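Local coordinates for single-strand DNA-binding protein (Agrobacterium tumefaciens, PDB 3BTP) that binds single-stranded but not double-stranded DNA, whatever its sequence, and mediates nuclear uptake of single-stranded T-DNA copies during transformation, at residues I118-T123 with I272-R277; P162-E167 with S311-D316; P261-K266 with E289-A294. One frame throughout, in Å; residues are numbered along the deposited sequence.

Contact 1 (I118-T123 with I272-R277); sequences ILVRQT and IHFSYR
Ile118 and Val120 are paired by backbone hydrogen bonds with Leu151 and Cys149 of strand 149-153; across to Ile272 and Phe274 they offer hydrocarbon, and no hydrogen bond joins 118-123 to 272-277. Four side chains do the work, in two pairs. Ile118 and Ile272 meet tip to tip, with CD1 of Ile118 3.8 Å from CD1 of Ile272. Behind the tips, CG2 of Ile118 lies 4.0 Å from CG1 of Ile272. The two isoleucines differ in their outer bond: Ile118 runs out extended (chi2 169°), whereas Ile272 folds back at CG1 (chi2 -54°). In the second pair Val120 meets the far end of the Phe274 ring. Its CG1, set opposite the backbone N by chi1 of -170°, touches Phe274 CE2 at 3.8 Å, and its CG2 comes to 4.0 Å from Phe274 CZ. The approach to the ring is oblique. From its own strand, Ile272 CG2 sits 3.7 Å above one face of that ring, toward the rim. The two strands belong to different antiparallel sheets, 118-123 to an inner strand and 272-275 to an outermost one, and the sheets pack face against face here. Leu264 of strand 263-266 touches both Ile118 and Phe274, Pro261 also packs on Phe274, and Ile272 leans on Thr132 of strand 127-132.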
ATOM      1  N   ILE A 118       7.469  18.412  -3.563  1.00 21.33           N
ATOM      2  CA  ILE A 118       6.548  19.483  -3.801  1.00 21.14           C
ATOM      3  C   ILE A 118       6.532  20.373  -2.528  1.00 23.30           C
ATOM      4  O   ILE A 118       6.474  19.861  -1.408  1.00 23.62           O
ATOM      5  CB  ILE A 118       5.129  18.940  -4.083  1.00 21.30           C
ATOM      6  CG1 ILE A 118       5.109  17.962  -5.290  1.00 21.92           C
ATOM      7  CG2 ILE A 118       4.132  20.076  -4.266  1.00 22.89           C
ATOM      8  CD1 ILE A 118       3.829  17.204  -5.438  1.00 14.84           C
ATOM      9  N   LEU A 119       6.570  21.697  -2.708  1.00 24.14           N
ATOM     10  CA  LEU A 119       6.451  22.647  -1.593  1.00 24.79           C
ATOM     11  C   LEU A 119       5.046  23.169  -1.534  1.00 23.67           C
ATOM     12  O   LEU A 119       4.556  23.742  -2.521  1.00 22.84           O
ATOM     13  CB  LEU A 119       7.432  23.852  -1.765  1.00 25.68           C
ATOM     14  CG  LEU A 119       8.915  23.485  -1.518  1.00 27.72           C
ATOM     15  CD1 LEU A 119       9.732  24.788  -1.453  1.00 29.70           C
ATOM     16  CD2 LEU A 119       9.177  22.626  -0.198  1.00 19.93           C
ATOM     17  N   VAL A 120       4.364  22.937  -0.413  1.00 23.63           N
ATOM     18  CA  VAL A 120       2.976  23.409  -0.305  1.00 24.57           C
ATOM     19  C   VAL A 120       2.897  24.611   0.623  1.00 25.99           C
ATOM     20  O   VAL A 120       3.549  24.647   1.659  1.00 25.48           O
ATOM     21  CB  VAL A 120       1.969  22.314   0.175  1.00 25.85           C
ATOM     22  CG1 VAL A 120       0.503  22.823   0.025  1.00 21.85           C
ATOM     23  CG2 VAL A 120       2.189  20.984  -0.592  1.00 22.00           C
ATOM     24  N   ARG A 121       2.063  25.575   0.250  1.00 28.18           N
ATOM     25  CA  ARG A 121       1.827  26.758   1.090  1.00 30.64           C
ATOM     26  C   ARG A 121       0.359  27.076   1.242  1.00 31.20           C
ATOM     27  O   ARG A 121      -0.451  26.747   0.374  1.00 32.22           O
ATOM     28  CB  ARG A 121       2.605  27.977   0.558  1.00 29.24           C
ATOM     29  CG  ARG A 121       2.123  28.435  -0.776  1.00 30.66           C
ATOM     30  CD  ARG A 121       3.249  29.141  -1.592  1.00 30.03           C
ATOM     31  NE  ARG A 121       2.695  29.606  -2.878  1.00 34.45           N
ATOM     32  CZ  ARG A 121       2.858  29.005  -4.068  1.00 36.17           C
ATOM     33  NH1 ARG A 121       3.570  27.866  -4.190  1.00 35.83           N
ATOM     34  NH2 ARG A 121       2.270  29.515  -5.140  1.00 32.54           N
ATOM     35  N   GLN A 122       0.015  27.667   2.377  1.00 33.12           N
ATOM     36  CA  GLN A 122      -1.350  28.168   2.637  1.00 35.75           C
ATOM     37  C   GLN A 122      -1.547  29.562   2.008  1.00 36.52           C
ATOM     38  O   GLN A 122      -0.751  30.465   2.196  1.00 35.67           O
ATOM     39  CB  GLN A 122      -1.609  28.233   4.137  1.00 34.74           C
ATOM     40  CG  GLN A 122      -1.724  26.861   4.801  1.00 37.30           C
ATOM     41  CD  GLN A 122      -2.058  26.971   6.296  1.00 37.78           C
ATOM     42  OE1 GLN A 122      -1.293  27.532   7.059  1.00 38.63           O
ATOM     43  NE2 GLN A 122      -3.214  26.429   6.705  1.00 44.30           N
ATOM     44  N   THR A 123      -2.605  29.747   1.248  1.00 39.01           N
ATOM     45  CA  THR A 123      -2.808  31.079   0.650  1.00 40.76           C
ATOM     46  C   THR A 123      -4.195  31.616   0.958  1.00 41.83           C
ATOM     47  O   THR A 123      -4.660  32.485   0.256  1.00 43.55           O
ATOM     48  CB  THR A 123      -2.647  31.046  -0.891  1.00 39.95           C
ATOM     49  OG1 THR A 123      -3.686  30.246  -1.431  1.00 39.62           O
ATOM     50  CG2 THR A 123      -1.303  30.437  -1.328  1.00 40.83           C
ATOM     51  N   ILE A 272       0.650  21.805  -9.922  1.00 27.75           N
ATOM     52  CA  ILE A 272      -0.120  21.219  -8.865  1.00 27.58           C
ATOM     53  C   ILE A 272      -1.469  21.906  -8.799  1.00 29.95           C
ATOM     54  O   ILE A 272      -1.540  23.158  -8.764  1.00 29.68           O
ATOM     55  CB  ILE A 272       0.610  21.451  -7.506  1.00 28.52           C
ATOM     56  CG1 ILE A 272       2.074  20.928  -7.548  1.00 24.03           C
ATOM     57  CG2 ILE A 272      -0.204  20.918  -6.364  1.00 21.80           C
ATOM     58  CD1 ILE A 272       2.156  19.478  -7.973  1.00 24.89           C
ATOM     59  N   HIS A 273      -2.557  21.112  -8.801  1.00 31.31           N
ATOM     60  CA  HIS A 273      -3.874  21.657  -8.469  1.00 32.80           C
ATOM     61  C   HIS A 273      -4.431  20.886  -7.296  1.00 33.15           C
ATOM     62  O   HIS A 273      -4.240  19.682  -7.177  1.00 35.05           O
ATOM     63  CB  HIS A 273      -4.815  21.650  -9.677  1.00 34.20           C
ATOM     64  CG  HIS A 273      -4.291  22.453 -10.838  1.00 38.04           C
ATOM     65  ND1 HIS A 273      -3.454  21.921 -11.794  1.00 38.29           N
ATOM     66  CD2 HIS A 273      -4.408  23.776 -11.136  1.00 39.94           C
ATOM     67  CE1 HIS A 273      -3.093  22.879 -12.639  1.00 40.47           C
ATOM     68  NE2 HIS A 273      -3.670  24.007 -12.268  1.00 38.07           N
ATOM     69  N   PHE A 274      -5.101  21.585  -6.408  1.00 33.10           N
ATOM     70  CA  PHE A 274      -5.613  21.002  -5.192  1.00 32.67           C
ATOM     71  C   PHE A 274      -7.077  21.118  -5.184  1.00 32.37           C
ATOM     72  O   PHE A 274      -7.605  22.072  -5.658  1.00 32.06           O
ATOM     73  CB  PHE A 274      -5.127  21.756  -4.001  1.00 31.51           C
ATOM     74  CG  PHE A 274      -3.752  21.392  -3.579  1.00 33.07           C
ATOM     75  CD1 PHE A 274      -3.467  20.115  -3.127  1.00 31.50           C
ATOM     76  CD2 PHE A 274      -2.751  22.358  -3.553  1.00 31.47           C
ATOM     77  CE1 PHE A 274      -2.205  19.804  -2.680  1.00 33.44           C
ATOM     78  CE2 PHE A 274      -1.507  22.048  -3.106  1.00 31.84           C
ATOM     79  CZ  PHE A 274      -1.213  20.778  -2.683  1.00 32.00           C
ATOM     80  N   SER A 275      -7.726  20.143  -4.582  1.00 32.99           N
ATOM     81  CA  SER A 275      -9.164  20.077  -4.560  1.00 33.26           C
ATOM     82  C   SER A 275      -9.696  19.460  -3.241  1.00 32.20           C
ATOM     83  O   SER A 275      -9.073  18.562  -2.642  1.00 29.47           O
ATOM     84  CB  SER A 275      -9.588  19.242  -5.751  1.00 33.78           C
ATOM     85  OG  SER A 275     -10.839  19.695  -6.208  1.00 40.65           O
ATOM     86  N   TYR A 276     -10.848  19.988  -2.797  1.00 32.82           N
ATOM     87  CA  TYR A 276     -11.696  19.386  -1.741  1.00 32.51           C
ATOM     88  C   TYR A 276     -13.003  18.817  -2.344  1.00 32.79           C
ATOM     89  O   TYR A 276     -13.596  19.459  -3.162  1.00 31.95           O
ATOM     90  CB  TYR A 276     -12.092  20.441  -0.748  1.00 32.83           C
ATOM     91  CG  TYR A 276     -11.142  20.732   0.352  1.00 34.43           C
ATOM     92  CD1 TYR A 276     -11.018  19.844   1.436  1.00 34.55           C
ATOM     93  CD2 TYR A 276     -10.398  21.937   0.365  1.00 32.55           C
ATOM     94  CE1 TYR A 276     -10.148  20.120   2.520  1.00 32.08           C
ATOM     95  CE2 TYR A 276      -9.536  22.225   1.451  1.00 30.95           C
ATOM     96  CZ  TYR A 276      -9.417  21.303   2.505  1.00 32.88           C
ATOM     97  OH  TYR A 276      -8.558  21.550   3.564  1.00 37.17           O
ATOM     98  N   ARG A 277     -13.422  17.621  -1.934  1.00 32.76           N
ATOM     99  CA  ARG A 277     -14.763  17.125  -2.131  1.00 33.60           C
ATOM    100  C   ARG A 277     -15.707  17.800  -1.126  1.00 35.01           C
ATOM    101  O   ARG A 277     -15.272  18.300  -0.066  1.00 33.68           O
ATOM    102  CB  ARG A 277     -14.807  15.580  -1.970  1.00 32.82           C
ATOM    103  CG  ARG A 277     -14.491  14.726  -3.249  1.00 30.48           C
ATOM    104  CD  ARG A 277     -14.948  13.197  -3.176  1.00 37.06           C
ATOM    105  NE  ARG A 277     -16.285  12.831  -3.773  1.00 34.80           N
ATOM    106  CZ  ARG A 277     -16.929  13.681  -4.526  1.00 33.58           C
ATOM    107  NH1 ARG A 277     -16.322  14.812  -4.771  1.00 32.65           N
ATOM    108  NH2 ARG A 277     -18.083  13.406  -5.089  1.00 35.39           N
TER

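Contact 2 (P162-E167 with S311-D316)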
ATOM      1  N   PRO A 162       6.705  15.541   6.205  1.00 20.63           N
ATOM      2  CA  PRO A 162       7.976  15.284   6.857  1.00 20.18           C
ATOM      3  C   PRO A 162       8.025  14.270   8.009  1.00 19.97           C
ATOM      4  O   PRO A 162       8.927  13.466   7.978  1.00 19.34           O
ATOM      5  CB  PRO A 162       8.427  16.708   7.315  1.00 19.42           C
ATOM      6  CG  PRO A 162       7.747  17.599   6.325  1.00 19.83           C
ATOM      7  CD  PRO A 162       6.406  16.988   6.205  1.00 20.66           C
ATOM      8  N   PRO A 163       7.104  14.372   9.038  1.00 20.03           N
ATOM      9  CA  PRO A 163       7.177  13.457  10.212  1.00 19.73           C
ATOM     10  C   PRO A 163       6.959  12.009   9.771  1.00 19.87           C
ATOM     11  O   PRO A 163       7.582  11.106  10.325  1.00 19.69           O
ATOM     12  CB  PRO A 163       5.980  13.854  11.076  1.00 19.85           C
ATOM     13  CG  PRO A 163       5.074  14.785  10.194  1.00 20.66           C
ATOM     14  CD  PRO A 163       5.955  15.315   9.100  1.00 18.71           C
ATOM     15  N   LEU A 164       6.143  11.815   8.716  1.00 19.91           N
ATOM     16  CA  LEU A 164       5.932  10.501   8.107  1.00 19.01           C
ATOM     17  C   LEU A 164       7.017  10.052   7.153  1.00 19.18           C
ATOM     18  O   LEU A 164       7.346   8.925   7.156  1.00 20.84           O
ATOM     19  CB  LEU A 164       4.552  10.462   7.413  1.00 18.20           C
ATOM     20  CG  LEU A 164       3.337  10.753   8.332  1.00 18.54           C
ATOM     21  CD1 LEU A 164       2.073  10.677   7.536  1.00 16.43           C
ATOM     22  CD2 LEU A 164       3.197   9.900   9.567  1.00 17.48           C
ATOM     23  N   ALA A 165       7.536  10.926   6.294  1.00 19.23           N
ATOM     24  CA  ALA A 165       8.679  10.577   5.491  1.00 19.52           C
ATOM     25  C   ALA A 165       9.846  10.112   6.327  1.00 18.72           C
ATOM     26  O   ALA A 165      10.543   9.169   5.952  1.00 19.31           O
ATOM     27  CB  ALA A 165       9.118  11.818   4.477  1.00 19.53           C
ATOM     28  N   PHE A 166      10.103  10.806   7.443  1.00 19.84           N
ATOM     29  CA  PHE A 166      11.175  10.434   8.361  1.00 18.97           C
ATOM     30  C   PHE A 166      10.982   9.011   8.927  1.00 21.27           C
ATOM     31  O   PHE A 166      11.885   8.168   8.859  1.00 21.78           O
ATOM     32  CB  PHE A 166      11.240  11.439   9.509  1.00 17.61           C
ATOM     33  CG  PHE A 166      12.455  11.219  10.439  1.00 20.24           C
ATOM     34  CD1 PHE A 166      13.705  11.745  10.146  1.00 21.23           C
ATOM     35  CD2 PHE A 166      12.329  10.523  11.595  1.00 20.01           C
ATOM     36  CE1 PHE A 166      14.796  11.499  10.997  1.00 21.92           C
ATOM     37  CE2 PHE A 166      13.409  10.298  12.424  1.00 19.00           C
ATOM     38  CZ  PHE A 166      14.631  10.780  12.109  1.00 18.46           C
ATOM     39  N   GLU A 167       9.818   8.744   9.522  1.00 21.57           N
ATOM     40  CA  GLU A 167       9.568   7.411  10.119  1.00 23.77           C
ATOM     41  C   GLU A 167       9.500   6.300   9.073  1.00 24.17           C
ATOM     42  O   GLU A 167       9.728   5.126   9.397  1.00 26.78           O
ATOM     43  CB  GLU A 167       8.322   7.415  11.049  1.00 22.13           C
ATOM     44  CG  GLU A 167       8.668   8.161  12.392  1.00 26.57           C
ATOM     45  CD  GLU A 167       9.851   7.474  13.169  1.00 27.42           C
ATOM     46  OE1 GLU A 167      10.223   6.316  12.825  1.00 31.36           O
ATOM     47  OE2 GLU A 167      10.395   8.034  14.133  1.00 26.44           O
ATOM     48  N   SER A 311      -3.644  10.239   7.598  1.00 16.51           N
ATOM     49  CA  SER A 311      -2.334  10.514   8.153  1.00 16.77           C
ATOM     50  C   SER A 311      -1.665  11.755   7.557  1.00 17.11           C
ATOM     51  O   SER A 311      -0.714  12.388   8.144  1.00 15.55           O
ATOM     52  CB  SER A 311      -1.465   9.270   8.010  1.00 14.49           C
ATOM     53  OG  SER A 311      -1.217   9.048   6.619  1.00 18.41           O
ATOM     54  N   GLY A 312      -2.108  12.120   6.380  1.00 16.52           N
ATOM     55  CA  GLY A 312      -1.394  13.170   5.704  1.00 18.32           C
ATOM     56  C   GLY A 312      -0.720  12.717   4.431  1.00 19.72           C
ATOM     57  O   GLY A 312      -0.469  13.536   3.578  1.00 20.96           O
ATOM     58  N   ILE A 313      -0.476  11.418   4.280  1.00 18.80           N
ATOM     59  CA  ILE A 313       0.053  10.870   3.037  1.00 18.11           C
ATOM     60  C   ILE A 313      -0.886  11.055   1.851  1.00 17.14           C
ATOM     61  O   ILE A 313      -2.043  10.759   1.924  1.00 18.22           O
ATOM     62  CB  ILE A 313       0.455   9.347   3.163  1.00 17.95           C
ATOM     63  CG1 ILE A 313       1.322   9.102   4.408  1.00 17.33           C
ATOM     64  CG2 ILE A 313       1.051   8.794   1.844  1.00 16.82           C
ATOM     65  CD1 ILE A 313       1.448   7.666   4.681  1.00 21.57           C
ATOM     66  N   MET A 314      -0.335  11.499   0.730  1.00 16.56           N
ATOM     67  CA  MET A 314      -1.048  11.594  -0.533  1.00 16.64           C
ATOM     68  C   MET A 314      -0.672  10.432  -1.404  1.00 16.83           C
ATOM     69  O   MET A 314       0.371  10.439  -2.071  1.00 16.15           O
ATOM     70  CB  MET A 314      -0.644  12.917  -1.197  1.00 18.37           C
ATOM     71  CG  MET A 314      -0.876  14.048  -0.285  1.00 22.57           C
ATOM     72  SD  MET A 314      -2.358  15.019  -0.554  1.00 32.13           S
ATOM     73  CE  MET A 314      -3.307  14.085  -1.455  1.00  8.89           C
ATOM     74  N   HIS A 315      -1.529   9.410  -1.394  1.00 17.30           N
ATOM     75  CA  HIS A 315      -1.313   8.216  -2.146  1.00 16.53           C
ATOM     76  C   HIS A 315      -1.738   8.418  -3.587  1.00 17.95           C
ATOM     77  O   HIS A 315      -2.835   8.970  -3.867  1.00 18.48           O
ATOM     78  CB  HIS A 315      -2.064   7.013  -1.567  1.00 16.68           C
ATOM     79  CG  HIS A 315      -1.620   6.585  -0.198  1.00 15.84           C
ATOM     80  ND1 HIS A 315      -0.518   5.763   0.022  1.00 19.90           N
ATOM     81  CD2 HIS A 315      -2.157   6.819   1.016  1.00 12.60           C
ATOM     82  CE1 HIS A 315      -0.383   5.539   1.321  1.00 15.96           C
ATOM     83  NE2 HIS A 315      -1.374   6.161   1.944  1.00 19.62           N
ATOM     84  N   ASP A 316      -0.843   8.010  -4.499  1.00 18.43           N
ATOM     85  CA  ASP A 316      -1.145   7.937  -5.888  1.00 18.22           C
ATOM     86  C   ASP A 316      -2.312   6.981  -6.058  1.00 18.65           C
ATOM     87  O   ASP A 316      -2.351   5.882  -5.489  1.00 16.91           O
ATOM     88  CB  ASP A 316       0.038   7.417  -6.689  1.00 18.20           C
ATOM     89  CG  ASP A 316      -0.188   7.557  -8.205  1.00 21.04           C
ATOM     90  OD1 ASP A 316      -0.117   8.724  -8.754  1.00 22.87           O
ATOM     91  OD2 ASP A 316      -0.472   6.517  -8.830  1.00 22.94           O
TER
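Leu164 leaves the short helix 162-167 with its CB directed at Ser311 and Ile313, and a single methyl makes the contact. CB and CG form the stalk: chi1 of -58° puts CG beside the backbone N, and the extended chi2 carries CD1 outward to the loop. There CD1 meets three groups. The carbonyl oxygen of Ser311 is nearest, with CD1 of Leu164 at 3.3 Å from Ser311 O, a close packing contact rather than a bond. On the Ile313 side, CG1 of that residue lies 3.6 Å from Leu164 CD1, the two side chains passing at a slant. Third comes the Ser311 side chain, whose CB and OG are both 3.8 Å from Leu164 CD1. That hydroxyl has polar partners elsewhere: Ser309 OG and an acidic side chain of a neighbouring chain of another protein, which also packs its backbone on Leu164. A weak bond from Ile313 N, at 3.4 Å from Ser311 OG, closes an ST turn. Within it Gly312 has a phi of 115°, where a CB would press on the carbonyl oxygen of Ser311, which suits a residue without a side chain. Ser311 to Ile313 lie in the connection of a beta hairpin, between the antiparallel neighbours 304-308 and 314-316, and a leucine from a short helix packs against that turn beside the interface with the second protein.

Contact 3 (P261-K266 with E289-A294); sequences PDILIK and EEFERA
A helix lies against one face of a four-stranded antiparallel sheet here, and Phe291 of helix 288-299 bridges the gap by reaching Ile263 and Ile265 of strand 263-266. The CA atoms of Ile265 and Glu292 are 10.0 Å apart, a usual spacing for a helix on a sheet, and the Phe291 ring fills it. Its CG stands opposite the backbone N (chi1 170°), which sends the ring out from the helix toward the strand. The outermost atom, CZ, touches both isoleucines. CD1 of Ile265 approaches it most closely, at 3.9 Å from Phe291 CZ, and also lies 4.1 Å from Phe291 CE2. From Ile263 it is the branch methyl CG2 that arrives, 4.1 Å from Phe291 CZ, with CD1 of the same residue scarcely farther off. Both isoleucines come up obliquely to the ring. Residues 263 and 265 point to the helix together because alternate side chains of a beta strand share a face; Leu264, between them, turns to the other face, the side of contact 1. At the start of the strand a classic beta bulge sets Asp262 and Ile263 both opposite Ser275. Asp262 is held there by its carboxylate, OD1 in a salt bridge with Arg244 and OD2 accepting the backbone N of Arg277. Around the Phe291 ring other aromatics close in: Tyr283 meets it edge-to-face and Phe332 at an inclined angle. On the helix, the carbonyl oxygen of Glu289 takes the backbone N of Arg293, with Arg293 N 3.0 Å from Glu289 O, and receives a second, weak bond from the same residue's side chain, Arg293 NE to Glu289 O at 3.3 Å.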
ATOM      1  N   PRO A 261      -5.571  19.455   1.429  1.00 28.47           N
ATOM      2  CA  PRO A 261      -6.842  19.039   0.806  1.00 27.41           C
ATOM      3  C   PRO A 261      -6.837  17.547   0.452  1.00 25.94           C
ATOM      4  O   PRO A 261      -5.813  16.856   0.619  1.00 27.17           O
ATOM      5  CB  PRO A 261      -6.960  19.914  -0.469  1.00 27.35           C
ATOM      6  CG  PRO A 261      -5.795  20.799  -0.484  1.00 29.98           C
ATOM      7  CD  PRO A 261      -4.729  20.219   0.497  1.00 27.88           C
ATOM      8  N   ASP A 262      -7.994  17.074   0.025  1.00 23.32           N
ATOM      9  CA  ASP A 262      -8.280  15.706  -0.219  1.00 21.61           C
ATOM     10  C   ASP A 262      -7.451  15.220  -1.444  1.00 22.09           C
ATOM     11  O   ASP A 262      -6.980  14.075  -1.482  1.00 21.91           O
ATOM     12  CB  ASP A 262      -9.774  15.601  -0.598  1.00 21.34           C
ATOM     13  CG  ASP A 262     -10.738  16.218   0.463  1.00 23.49           C
ATOM     14  OD1 ASP A 262     -10.371  16.325   1.639  1.00 21.99           O
ATOM     15  OD2 ASP A 262     -11.896  16.599   0.124  1.00 25.09           O
ATOM     16  N   ILE A 263      -7.337  16.080  -2.462  1.00 21.99           N
ATOM     17  CA  ILE A 263      -6.963  15.666  -3.816  1.00 21.45           C
ATOM     18  C   ILE A 263      -5.822  16.556  -4.220  1.00 22.14           C
ATOM     19  O   ILE A 263      -5.882  17.751  -4.068  1.00 22.47           O
ATOM     20  CB  ILE A 263      -8.119  15.777  -4.812  1.00 21.01           C
ATOM     21  CG1 ILE A 263      -9.266  14.789  -4.485  1.00 20.80           C
ATOM     22  CG2 ILE A 263      -7.645  15.569  -6.207  1.00 20.36           C
ATOM     23  CD1 ILE A 263     -10.596  15.125  -5.137  1.00 20.47           C
ATOM     24  N   LEU A 264      -4.761  15.944  -4.718  1.00 22.95           N
ATOM     25  CA  LEU A 264      -3.653  16.648  -5.405  1.00 22.20           C
ATOM     26  C   LEU A 264      -3.524  16.153  -6.854  1.00 22.73           C
ATOM     27  O   LEU A 264      -3.297  14.984  -7.092  1.00 22.87           O
ATOM     28  CB  LEU A 264      -2.330  16.394  -4.626  1.00 20.55           C
ATOM     29  CG  LEU A 264      -1.004  17.151  -4.958  1.00 21.67           C
ATOM     30  CD1 LEU A 264       0.035  16.817  -3.870  1.00 20.45           C
ATOM     31  CD2 LEU A 264      -0.432  16.764  -6.296  1.00 13.22           C
ATOM     32  N   ILE A 265      -3.597  17.057  -7.828  1.00 24.64           N
ATOM     33  CA  ILE A 265      -3.436  16.717  -9.231  1.00 25.18           C
ATOM     34  C   ILE A 265      -2.070  17.252  -9.631  1.00 26.08           C
ATOM     35  O   ILE A 265      -1.746  18.387  -9.381  1.00 26.70           O
ATOM     36  CB  ILE A 265      -4.499  17.477 -10.110  1.00 26.78           C
ATOM     37  CG1 ILE A 265      -5.938  17.365  -9.527  1.00 27.47           C
ATOM     38  CG2 ILE A 265      -4.359  17.172 -11.684  1.00 24.35           C
ATOM     39  CD1 ILE A 265      -6.542  16.028  -9.609  1.00 22.65           C
ATOM     40  N   LYS A 266      -1.255  16.448 -10.278  1.00 26.78           N
ATOM     41  CA  LYS A 266       0.029  16.941 -10.722  1.00 26.36           C
ATOM     42  C   LYS A 266       0.078  16.729 -12.237  1.00 28.02           C
ATOM     43  O   LYS A 266       0.189  15.584 -12.680  1.00 28.80           O
ATOM     44  CB  LYS A 266       1.161  16.182 -10.061  1.00 26.04           C
ATOM     45  CG  LYS A 266       2.559  16.730 -10.477  1.00 25.53           C
ATOM     46  CD  LYS A 266       3.702  16.316  -9.495  1.00 23.77           C
ATOM     47  CE  LYS A 266       4.140  14.941  -9.709  1.00 24.40           C
ATOM     48  NZ  LYS A 266       4.504  14.463 -11.124  1.00 22.13           N
ATOM     49  N   GLU A 289     -13.318   6.853 -11.204  1.00 34.30           N
ATOM     50  CA  GLU A 289     -12.912   6.672 -12.627  1.00 36.86           C
ATOM     51  C   GLU A 289     -13.447   7.734 -13.602  1.00 35.54           C
ATOM     52  O   GLU A 289     -12.798   8.088 -14.573  1.00 35.91           O
ATOM     53  CB  GLU A 289     -13.294   5.255 -13.130  1.00 36.68           C
ATOM     54  CG  GLU A 289     -12.502   4.140 -12.418  1.00 41.68           C
ATOM     55  CD  GLU A 289     -12.776   3.991 -10.859  1.00 48.86           C
ATOM     56  OE1 GLU A 289     -13.941   4.182 -10.381  1.00 42.83           O
ATOM     57  OE2 GLU A 289     -11.784   3.622 -10.130  1.00 54.04           O
ATOM     58  N   GLU A 290     -14.629   8.241 -13.323  1.00 35.23           N
ATOM     59  CA  GLU A 290     -15.151   9.395 -14.071  1.00 36.19           C
ATOM     60  C   GLU A 290     -14.367  10.696 -13.787  1.00 34.28           C
ATOM     61  O   GLU A 290     -14.106  11.496 -14.686  1.00 32.83           O
ATOM     62  CB  GLU A 290     -16.640   9.574 -13.728  1.00 35.38           C
ATOM     63  CG  GLU A 290     -17.378  10.470 -14.683  1.00 42.13           C
ATOM     64  CD  GLU A 290     -18.891  10.350 -14.477  1.00 46.11           C
ATOM     65  OE1 GLU A 290     -19.333   9.266 -13.981  1.00 46.10           O
ATOM     66  OE2 GLU A 290     -19.598  11.334 -14.788  1.00 45.11           O
ATOM     67  N   PHE A 291     -14.054  10.927 -12.514  1.00 32.66           N
ATOM     68  CA  PHE A 291     -13.287  12.129 -12.174  1.00 31.25           C
ATOM     69  C   PHE A 291     -11.958  12.034 -12.885  1.00 30.48           C
ATOM     70  O   PHE A 291     -11.509  12.956 -13.512  1.00 29.96           O
ATOM     71  CB  PHE A 291     -13.157  12.250 -10.651  1.00 30.18           C
ATOM     72  CG  PHE A 291     -12.186  13.307 -10.190  1.00 31.46           C
ATOM     73  CD1 PHE A 291     -12.556  14.670 -10.177  1.00 30.09           C
ATOM     74  CD2 PHE A 291     -10.887  12.941  -9.787  1.00 25.41           C
ATOM     75  CE1 PHE A 291     -11.656  15.658  -9.747  1.00 29.31           C
ATOM     76  CE2 PHE A 291      -9.997  13.893  -9.334  1.00 27.10           C
ATOM     77  CZ  PHE A 291     -10.366  15.283  -9.317  1.00 29.24           C
ATOM     78  N   GLU A 292     -11.361  10.860 -12.777  1.00 31.36           N
ATOM     79  CA  GLU A 292     -10.098  10.518 -13.343  1.00 31.69           C
ATOM     80  C   GLU A 292     -10.054  10.807 -14.878  1.00 33.12           C
ATOM     81  O   GLU A 292      -9.086  11.409 -15.390  1.00 31.57           O
ATOM     82  CB  GLU A 292      -9.829   9.049 -13.044  1.00 31.07           C
ATOM     83  CG  GLU A 292      -8.703   8.501 -13.838  1.00 32.87           C
ATOM     84  CD  GLU A 292      -8.157   7.208 -13.281  1.00 38.52           C
ATOM     85  OE1 GLU A 292      -8.957   6.314 -12.900  1.00 44.26           O
ATOM     86  OE2 GLU A 292      -6.911   7.073 -13.232  1.00 41.38           O
ATOM     87  N   ARG A 293     -11.092  10.382 -15.591  1.00 34.22           N
ATOM     88  CA  ARG A 293     -11.171  10.606 -17.041  1.00 36.80           C
ATOM     89  C   ARG A 293     -11.314  12.068 -17.448  1.00 33.93           C
ATOM     90  O   ARG A 293     -10.745  12.479 -18.402  1.00 32.63           O
ATOM     91  CB  ARG A 293     -12.244   9.728 -17.667  1.00 36.85           C
ATOM     92  CG  ARG A 293     -11.665   8.358 -17.999  1.00 42.23           C
ATOM     93  CD  ARG A 293     -12.754   7.335 -18.461  1.00 43.82           C
ATOM     94  NE  ARG A 293     -13.947   7.357 -17.604  1.00 51.85           N
ATOM     95  CZ  ARG A 293     -15.168   7.669 -18.041  1.00 56.80           C
ATOM     96  NH1 ARG A 293     -15.354   7.936 -19.342  1.00 58.29           N
ATOM     97  NH2 ARG A 293     -16.207   7.680 -17.197  1.00 54.45           N
ATOM     98  N   ALA A 294     -12.004  12.849 -16.649  1.00 34.33           N
ATOM     99  CA  ALA A 294     -12.171  14.275 -16.868  1.00 33.59           C
ATOM    100  C   ALA A 294     -10.884  15.030 -16.502  1.00 34.20           C
ATOM    101  O   ALA A 294     -10.583  16.116 -17.044  1.00 33.53           O
ATOM    102  CB  ALA A 294     -13.360  14.767 -16.043  1.00 34.40           C
TER

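How the contacts relate
From the N terminus, 118-123 comes first and waits 149 residues for its partner 272-277, which closes the loop of contact 1. Segment 162-167 opens inside that loop but finds 311-316 only after it has closed, so contacts 1 and 2 cross. Contact 3 runs from 261-266 to 289-294, crossing contact 1 and nested within contact 2. Strands 263-266 and 272-275 are neighbours in one sheet, with His273 O bonded to Ile265 N; Met314 CE packs on the backbone of Asp262. Contact 1 brings the sheet of 117-124 onto it, contact 3 brings helix 288-299, and contact 2 sets helix 162-167 against the turn leading into its edge strand 314-316.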